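Local coordinates for protein aminoglycoside phosphotransferase (Alicyclobacillus acidocaldarius subsp. acidocaldarius, PDB 4PDY) that probably transfers phosphate to a small-molecule acceptor, using a protein-kinase-like fold, at residues Y31-Q36 and R87-S92; K51-A56 and V107-S112; Q159-D164 and F301-W306. All coordinates share one frame; numbering follows the deposited sequence.

Interaction 1 (Y31-Q36 and R87-S92)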
# COMPACT_ATOMS: atom_id res chain seq x y z
N TYR A 31 5.41 29.26 7.95
CA TYR A 31 6.52 28.53 8.56
C TYR A 31 7.68 29.50 8.80
O TYR A 31 7.66 30.66 8.34
CB TYR A 31 6.93 27.36 7.66
CG TYR A 31 5.85 26.32 7.56
CD1 TYR A 31 4.82 26.43 6.64
CD2 TYR A 31 5.84 25.22 8.40
CE1 TYR A 31 3.79 25.47 6.59
CE2 TYR A 31 4.83 24.27 8.37
CZ TYR A 31 3.83 24.39 7.43
OH TYR A 31 2.79 23.47 7.36
N ASP A 32 8.68 29.02 9.52
CA ASP A 32 9.92 29.78 9.74
C ASP A 32 11.15 29.17 9.05
O ASP A 32 12.24 29.07 9.63
CB ASP A 32 10.19 29.94 11.24
CG ASP A 32 9.19 30.85 11.92
OD1 ASP A 32 8.78 31.88 11.32
OD2 ASP A 32 8.84 30.55 13.10
N LEU A 33 11.00 28.81 7.80
CA LEU A 33 12.01 28.02 7.11
C LEU A 33 12.89 28.79 6.12
O LEU A 33 13.79 28.22 5.50
CB LEU A 33 11.34 26.86 6.39
CG LEU A 33 10.62 25.89 7.32
CD1 LEU A 33 9.88 24.87 6.46
CD2 LEU A 33 11.57 25.21 8.29
N ALA A 34 12.60 30.07 5.95
CA ALA A 34 13.43 30.93 5.12
C ALA A 34 13.64 30.34 3.73
O ALA A 34 14.76 30.23 3.22
CB ALA A 34 14.78 31.23 5.80
N ILE A 35 12.53 29.97 3.11
CA ILE A 35 12.56 29.28 1.82
C ILE A 35 12.92 30.25 0.69
O ILE A 35 12.37 31.33 0.62
CB ILE A 35 11.22 28.57 1.56
CG1 ILE A 35 10.94 27.52 2.66
CG2 ILE A 35 11.18 27.94 0.17
CD1 ILE A 35 12.05 26.50 2.89
N GLN A 36 13.84 29.81 -0.16
CA GLN A 36 14.35 30.56 -1.32
C GLN A 36 13.83 30.00 -2.65
O GLN A 36 13.64 30.76 -3.60
CB GLN A 36 15.90 30.50 -1.35
CG GLN A 36 16.61 30.86 -0.06
CD GLN A 36 16.39 32.30 0.32
OE1 GLN A 36 16.69 33.21 -0.47
NE2 GLN A 36 15.85 32.53 1.51
N ARG A 87 9.81 13.56 9.54
CA ARG A 87 9.42 14.36 10.67
C ARG A 87 8.68 15.63 10.29
O ARG A 87 9.16 16.42 9.46
CB ARG A 87 10.63 14.70 11.52
CG ARG A 87 11.48 13.51 11.91
CD ARG A 87 10.66 12.40 12.58
NE ARG A 87 11.39 11.11 12.50
CZ ARG A 87 12.30 10.69 13.37
NH1 ARG A 87 12.95 9.57 13.13
NH2 ARG A 87 12.60 11.41 14.45
N PHE A 88 7.55 15.87 10.94
CA PHE A 88 6.71 17.00 10.65
C PHE A 88 7.33 18.29 11.19
O PHE A 88 7.90 18.31 12.27
CB PHE A 88 5.32 16.78 11.26
CG PHE A 88 4.59 15.55 10.71
CD1 PHE A 88 3.97 15.60 9.49
CD2 PHE A 88 4.55 14.36 11.42
CE1 PHE A 88 3.30 14.51 8.97
CE2 PHE A 88 3.90 13.26 10.91
CZ PHE A 88 3.28 13.32 9.69
N VAL A 89 7.19 19.35 10.41
CA VAL A 89 7.62 20.69 10.79
C VAL A 89 6.37 21.49 11.11
O VAL A 89 5.39 21.45 10.37
CB VAL A 89 8.43 21.36 9.65
CG1 VAL A 89 8.80 22.77 10.06
CG2 VAL A 89 9.64 20.49 9.36
N THR A 90 6.41 22.24 12.20
CA THR A 90 5.26 23.03 12.61
C THR A 90 5.39 24.47 12.14
O THR A 90 6.48 24.93 11.83
CB THR A 90 5.05 23.03 14.12
OG1 THR A 90 6.20 23.54 14.78
CG2 THR A 90 4.76 21.60 14.63
N THR A 91 4.28 25.18 12.08
CA THR A 91 4.25 26.56 11.67
C THR A 91 4.81 27.45 12.80
O THR A 91 5.13 26.99 13.90
CB THR A 91 2.81 27.01 11.37
OG1 THR A 91 2.07 27.07 12.60
CG2 THR A 91 2.12 26.09 10.35
N SER A 92 4.89 28.74 12.51
CA SER A 92 5.34 29.71 13.50
C SER A 92 4.41 29.78 14.72
O SER A 92 4.83 30.22 15.78
CB SER A 92 5.46 31.09 12.87
OG SER A 92 4.20 31.53 12.42
O HOH W 1 3.33 21.12 8.70
O HOH W 2 8.45 26.67 11.15
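Tyr31 lays its ring against the backbone of Val89 and Thr90 and the methyl of Thr91, on the outer edge of what corresponds to the N-terminal lobe of a protein-kinase-like fold. Thr91 CG2 sits over one face of the ring, 4.0 Å from its centroid, in a CH-pi contact. The ring edge meets main chain instead: Val89 O lies close to the ring plane, 3.5 Å from Tyr31 CE2. A tyrosine suits this place because its flat ring packs on a methyl while its para hydroxyl reaches water: Tyr31 OH donates to a water 2.8 Å away, which in turn donates a hydrogen bond to Val89 O. A second water accepts from Asp32 N at 2.9 Å and donates to Thr90 O at 2.7 Å. No direct hydrogen bond joins the two segments, so water does much of the polar work. Farther along the 31-36 segment, Leu33 CD2 and Val89 CG1 meet tip to tip at 4.1 Å, a branched aliphatic pair whose neighbour is the side chain of Tyr55.

In the second shell, Val89 N bonds to Val107 O of strand 103-109, which holds this part of the 87-92 segment against the sheet. Ser92 OG bonds to Lys30 O. The hydroxyl of Thr91 is held by Ser93 and Ala95, and with OG1 at chi1 70° its methyl turns to the Tyr31 ring.

Interaction 2 (K51-A56 and V107-S112); sequences KGRRYA and VTEWVS. With HIS (histidine), chain B.
Trp110 lays one face of its indole over the bound histidine, while the aliphatic part of Arg54 lies on the opposite face. Trp110 CH2 is 3.3 Å from the ligand CB, and Arg54 CD is 4.1 Å from the centroid of the five-membered ring, the latter less certain since Arg54 has two conformers. With CG anti to the backbone N (chi1 -173°), the indole lies between Arg54 and the ligand. A broad, flat tryptophan suits a layer with a partner on each side. The small Ala56 adds to the pocket wall, its CB 3.5 Å from the ligand CE1.

Behind this pocket, strands 54-56 and 107-109 run antiparallel, Ala56 and Thr108 forming a hydrogen-bonded pair (Ala56 N to Thr108 O and Thr108 N to Ala56 O, each 2.9 Å). The strand ending at Glu109 is placed like the one that leads into the hinge of kinase-like folds, and Val111 O may accept from the ligand N as a hinge carbonyl does for adenine, though their 2.5 Å separation is doubtfully short. On the other sheet face, Tyr55 CB packs on Val107 CG1 at 3.9 Å. Arg53 NH2 forms a salt bridge to Glu109 OE1 at 3.0 Å, with poor hydrogen-bond geometry and doubtful because Glu109 has two conformers.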
# COMPACT_ATOMS: atom_id res chain seq x y z
N LYS A 51 20.82 27.34 2.38
CA LYS A 51 21.88 26.35 2.55
C LYS A 51 21.60 25.08 1.74
O LYS A 51 22.39 24.16 1.75
CB LYS A 51 22.05 25.95 4.02
CG LYS A 51 22.02 27.05 5.06
CD LYS A 51 23.06 28.10 4.80
CE LYS A 51 23.09 29.10 5.94
NZ LYS A 51 23.22 30.50 5.45
N GLY A 52 20.46 25.05 1.04
CA GLY A 52 20.09 23.87 0.28
C GLY A 52 19.38 22.81 1.09
O GLY A 52 19.17 21.73 0.58
N ARG A 53 19.05 23.10 2.35
CA ARG A 53 18.26 22.16 3.13
C ARG A 53 16.87 22.09 2.55
O ARG A 53 16.29 23.12 2.24
CB ARG A 53 18.20 22.57 4.58
CG ARG A 53 17.46 21.53 5.41
CD ARG A 53 17.74 21.64 6.87
NE ARG A 53 17.17 20.46 7.52
CZ ARG A 53 17.58 19.94 8.67
NH1 ARG A 53 18.57 20.51 9.36
NH2 ARG A 53 16.99 18.84 9.14
N ARG A 54 16.37 20.86 2.40
CA ARG A 54 15.11 20.58 1.72
C ARG A 54 14.00 20.19 2.70
O ARG A 54 14.26 19.59 3.74
CB ARG A 54 15.31 19.44 0.71
CG ARG A 54 16.25 19.74 -0.45
CD ARG A 54 16.23 18.68 -1.56
NE ARG A 54 16.38 19.31 -2.87
CZ ARG A 54 15.95 18.82 -4.04
NH1 ARG A 54 15.34 17.63 -4.11
NH2 ARG A 54 16.13 19.53 -5.14
N TYR A 55 12.77 20.56 2.34
CA TYR A 55 11.56 20.16 3.03
C TYR A 55 10.57 19.69 1.97
O TYR A 55 10.56 20.20 0.86
CB TYR A 55 10.97 21.32 3.81
CG TYR A 55 11.94 21.90 4.78
CD1 TYR A 55 12.85 22.89 4.38
CD2 TYR A 55 11.97 21.47 6.09
CE1 TYR A 55 13.76 23.39 5.27
CE2 TYR A 55 12.88 21.98 6.98
CZ TYR A 55 13.77 22.95 6.56
OH TYR A 55 14.65 23.47 7.46
N ALA A 56 9.74 18.70 2.35
CA ALA A 56 8.67 18.20 1.50
C ALA A 56 7.35 18.80 1.98
O ALA A 56 6.96 18.57 3.13
CB ALA A 56 8.60 16.68 1.62
N VAL A 107 4.12 19.82 6.20
CA VAL A 107 5.50 19.88 5.77
C VAL A 107 6.30 18.90 6.63
O VAL A 107 6.11 18.82 7.85
CB VAL A 107 6.05 21.32 5.95
CG1 VAL A 107 7.51 21.39 5.60
CG2 VAL A 107 5.26 22.33 5.12
N THR A 108 7.23 18.20 5.98
CA THR A 108 8.18 17.35 6.69
C THR A 108 9.61 17.69 6.28
O THR A 108 9.88 18.32 5.23
CB THR A 108 7.98 15.85 6.44
OG1 THR A 108 8.24 15.52 5.08
CG2 THR A 108 6.57 15.40 6.78
N GLU A 109 10.54 17.31 7.15
CA GLU A 109 11.95 17.36 6.79
C GLU A 109 12.10 16.45 5.58
O GLU A 109 11.34 15.48 5.43
CB GLU A 109 12.84 16.84 7.95
CG GLU A 109 12.71 17.58 9.28
CD GLU A 109 13.32 18.99 9.33
OE1 GLU A 109 14.16 19.36 8.48
OE2 GLU A 109 12.95 19.76 10.25
N TRP A 110 13.05 16.75 4.71
CA TRP A 110 13.33 15.91 3.59
C TRP A 110 14.04 14.65 4.00
O TRP A 110 14.93 14.67 4.84
CB TRP A 110 14.29 16.63 2.68
CG TRP A 110 14.53 15.95 1.43
CD1 TRP A 110 15.65 15.23 1.03
CD2 TRP A 110 13.65 15.97 0.33
NE1 TRP A 110 15.47 14.78 -0.25
CE2 TRP A 110 14.25 15.22 -0.70
CE3 TRP A 110 12.41 16.55 0.12
CZ2 TRP A 110 13.62 15.03 -1.91
CZ3 TRP A 110 11.79 16.36 -1.07
CH2 TRP A 110 12.39 15.62 -2.08
N VAL A 111 13.65 13.54 3.38
CA VAL A 111 14.31 12.26 3.57
C VAL A 111 15.09 11.90 2.32
O VAL A 111 14.51 11.73 1.25
CB VAL A 111 13.30 11.14 3.86
CG1 VAL A 111 14.05 9.84 4.05
CG2 VAL A 111 12.47 11.50 5.08
N SER A 112 16.41 11.81 2.46
CA SER A 112 17.27 11.40 1.37
C SER A 112 17.10 9.91 1.13
O SER A 112 17.14 9.11 2.06
CB SER A 112 18.74 11.69 1.69
OG SER A 112 18.95 13.07 1.91
N HIS B . 13.77 11.67 -1.14
CA HIS B . 12.52 11.28 -1.79
C HIS B . 12.81 10.87 -3.23
O HIS B . 12.68 11.62 -4.13
CB HIS B . 11.50 12.43 -1.78
CG HIS B . 10.96 12.78 -0.42
ND1 HIS B . 9.61 12.98 -0.20
CD2 HIS B . 11.57 12.99 0.76
CE1 HIS B . 9.42 13.29 1.07
NE2 HIS B . 10.59 13.30 1.68
OXT HIS B . 13.19 9.73 -3.49
O HOH W 3 15.13 18.91 6.19
O HOH W 4 14.21 22.17 10.35

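Interaction 3 (Q159-D164 and F301-W306); sequences QARWRD and FPYLPW
Arg161 and Trp306 are brought face to face by their first torsions: Arg161 CG stands anti to the carbonyl carbon (chi1 -67°) and the chain then runs extended, whereas Trp306 CG stands anti to its own backbone N (chi1 166°). The arginine therefore drapes over the indole. Its CG lies 3.7 Å from the centroid of the six-membered ring, and the guanidinium beyond is stacked on the ring system, planes 28° apart. Over the same face of the guanidinium comes an edge of Tyr303, whose CE1 is 3.7 Å from Arg161 NH1. Arginine suits the place because its methylenes pack on an indole while its flat cation can stack.

At the indole edge, Trp306 NE1 donates to Asp164 OD2 at 2.8 Å, reaching the carboxylate from its anti side. That oxygen is also bonded by His310, and OD1 by His314, so both carboxylate oxygens are held. Phe301 packs alongside, its CZ 3.7 Å from Arg161 CB.

Pro302, centre of an inverse gamma turn, occupies the N-cap position of helix 303-315. The contact thus joins the start of that helix to the first half of helix 154-173, with Trp162 and Phe301 packed on helix 189-203 and Tyr303 on helix 252-266.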
# COMPACT_ATOMS: atom_id res chain seq x y z
N GLN A 159 -15.55 -10.90 -1.74
CA GLN A 159 -16.75 -11.53 -2.27
C GLN A 159 -17.36 -10.70 -3.41
O GLN A 159 -17.76 -11.24 -4.44
CB GLN A 159 -17.77 -11.74 -1.17
CG GLN A 159 -19.04 -12.39 -1.67
CD GLN A 159 -19.94 -12.74 -0.53
OE1 GLN A 159 -20.41 -11.87 0.21
NE2 GLN A 159 -20.15 -14.03 -0.34
N ALA A 160 -17.40 -9.39 -3.22
CA ALA A 160 -17.94 -8.50 -4.22
C ALA A 160 -17.09 -8.51 -5.49
O ALA A 160 -17.61 -8.55 -6.61
CB ALA A 160 -18.04 -7.08 -3.67
N ARG A 161 -15.77 -8.54 -5.30
CA ARG A 161 -14.84 -8.60 -6.44
C ARG A 161 -15.00 -9.90 -7.23
O ARG A 161 -14.97 -9.90 -8.46
CB ARG A 161 -13.39 -8.42 -5.99
CG ARG A 161 -13.14 -7.01 -5.46
CD ARG A 161 -11.79 -6.91 -4.78
NE ARG A 161 -11.49 -5.51 -4.48
CZ ARG A 161 -10.44 -5.13 -3.76
NH1 ARG A 161 -9.61 -6.03 -3.25
NH2 ARG A 161 -10.21 -3.84 -3.54
N TRP A 162 -15.22 -11.01 -6.51
CA TRP A 162 -15.44 -12.28 -7.19
C TRP A 162 -16.73 -12.23 -8.04
O TRP A 162 -16.77 -12.64 -9.19
CB TRP A 162 -15.51 -13.44 -6.18
CG TRP A 162 -16.15 -14.69 -6.76
CD1 TRP A 162 -17.24 -15.35 -6.28
CD2 TRP A 162 -15.78 -15.35 -7.97
NE1 TRP A 162 -17.56 -16.40 -7.11
CE2 TRP A 162 -16.68 -16.42 -8.16
CE3 TRP A 162 -14.77 -15.13 -8.93
CZ2 TRP A 162 -16.59 -17.29 -9.25
CZ3 TRP A 162 -14.69 -15.98 -10.02
CH2 TRP A 162 -15.60 -17.05 -10.17
N ARG A 163 -17.81 -11.73 -7.43
CA ARG A 163 -19.07 -11.62 -8.13
C ARG A 163 -18.94 -10.76 -9.39
O ARG A 163 -19.45 -11.09 -10.44
CB ARG A 163 -20.15 -11.07 -7.20
CG ARG A 163 -20.56 -12.08 -6.14
CD ARG A 163 -21.43 -11.49 -5.07
NE ARG A 163 -21.96 -12.55 -4.21
CZ ARG A 163 -22.53 -12.36 -3.02
NH1 ARG A 163 -22.66 -11.14 -2.52
NH2 ARG A 163 -22.97 -13.41 -2.34
N ASP A 164 -18.17 -9.68 -9.27
CA ASP A 164 -17.89 -8.79 -10.40
C ASP A 164 -17.10 -9.51 -11.50
O ASP A 164 -17.46 -9.48 -12.68
CB ASP A 164 -17.11 -7.60 -9.87
CG ASP A 164 -16.90 -6.49 -10.89
OD1 ASP A 164 -17.73 -6.29 -11.80
OD2 ASP A 164 -15.87 -5.79 -10.77
N PHE A 301 -6.33 -14.59 -3.90
CA PHE A 301 -7.38 -13.97 -4.72
C PHE A 301 -6.75 -13.39 -5.99
O PHE A 301 -5.70 -12.74 -5.89
CB PHE A 301 -8.09 -12.84 -4.00
CG PHE A 301 -9.34 -12.43 -4.69
CD1 PHE A 301 -10.56 -13.07 -4.40
CD2 PHE A 301 -9.31 -11.45 -5.67
CE1 PHE A 301 -11.70 -12.72 -5.06
CE2 PHE A 301 -10.46 -11.10 -6.34
CZ PHE A 301 -11.66 -11.72 -6.04
N PRO A 302 -7.38 -13.58 -7.16
CA PRO A 302 -6.85 -13.02 -8.42
C PRO A 302 -7.17 -11.52 -8.57
O PRO A 302 -7.98 -11.09 -9.39
CB PRO A 302 -7.53 -13.88 -9.49
CG PRO A 302 -8.86 -14.21 -8.89
CD PRO A 302 -8.61 -14.37 -7.40
N TYR A 303 -6.52 -10.75 -7.72
CA TYR A 303 -6.76 -9.33 -7.60
C TYR A 303 -6.46 -8.56 -8.89
O TYR A 303 -7.23 -7.72 -9.30
CB TYR A 303 -5.89 -8.76 -6.48
CG TYR A 303 -5.92 -7.27 -6.37
CD1 TYR A 303 -7.00 -6.60 -5.79
CD2 TYR A 303 -4.86 -6.51 -6.85
CE1 TYR A 303 -7.02 -5.22 -5.70
CE2 TYR A 303 -4.86 -5.13 -6.75
CZ TYR A 303 -5.93 -4.49 -6.17
OH TYR A 303 -5.87 -3.11 -6.13
N LEU A 304 -5.33 -8.88 -9.51
CA LEU A 304 -4.95 -8.10 -10.69
C LEU A 304 -5.92 -8.32 -11.86
O LEU A 304 -6.39 -7.36 -12.46
CB LEU A 304 -3.46 -8.31 -11.05
CG LEU A 304 -2.82 -7.67 -12.27
CD1 LEU A 304 -1.35 -7.36 -12.00
CD2 LEU A 304 -2.93 -8.64 -13.43
N PRO A 305 -6.22 -9.59 -12.20
CA PRO A 305 -7.25 -9.77 -13.23
C PRO A 305 -8.57 -9.07 -12.91
O PRO A 305 -9.19 -8.50 -13.81
CB PRO A 305 -7.41 -11.29 -13.29
CG PRO A 305 -6.07 -11.80 -12.90
CD PRO A 305 -5.59 -10.86 -11.84
N TRP A 306 -9.01 -9.13 -11.64
CA TRP A 306 -10.22 -8.43 -11.25
C TRP A 306 -10.07 -6.94 -11.54
O TRP A 306 -10.92 -6.33 -12.15
CB TRP A 306 -10.60 -8.67 -9.76
CG TRP A 306 -11.59 -7.67 -9.39
CD1 TRP A 306 -12.91 -7.63 -9.78
CD2 TRP A 306 -11.32 -6.42 -8.75
NE1 TRP A 306 -13.48 -6.45 -9.37
CE2 TRP A 306 -12.52 -5.68 -8.76
CE3 TRP A 306 -10.18 -5.86 -8.17
CZ2 TRP A 306 -12.61 -4.43 -8.18
CZ3 TRP A 306 -10.28 -4.62 -7.61
CH2 TRP A 306 -11.49 -3.92 -7.62

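Overall arrangement
From the N terminus, residues 31-36 come first and 51-56 next, and each waits for a partner about fifty residues on: interaction 1 closes at 87-92, interaction 2 at 107-112. Their segments alternate, so the two loops cross, and both enclose helix 64-79. They belong to one sheet, where strand 88-89 pairs with 103-109; Arg87 O and Glu109 N, 2.8 Å apart, probably bond. Together they tie the edge of the N-terminal lobe to the ligand pocket. Interaction 3 opens only afterwards and closes 137 residues later, uniting helices of the C-terminal, helical part. It touches neither of the others; its centre is about 41 Å from that of interaction 2 and about 45 Å from that of interaction 1.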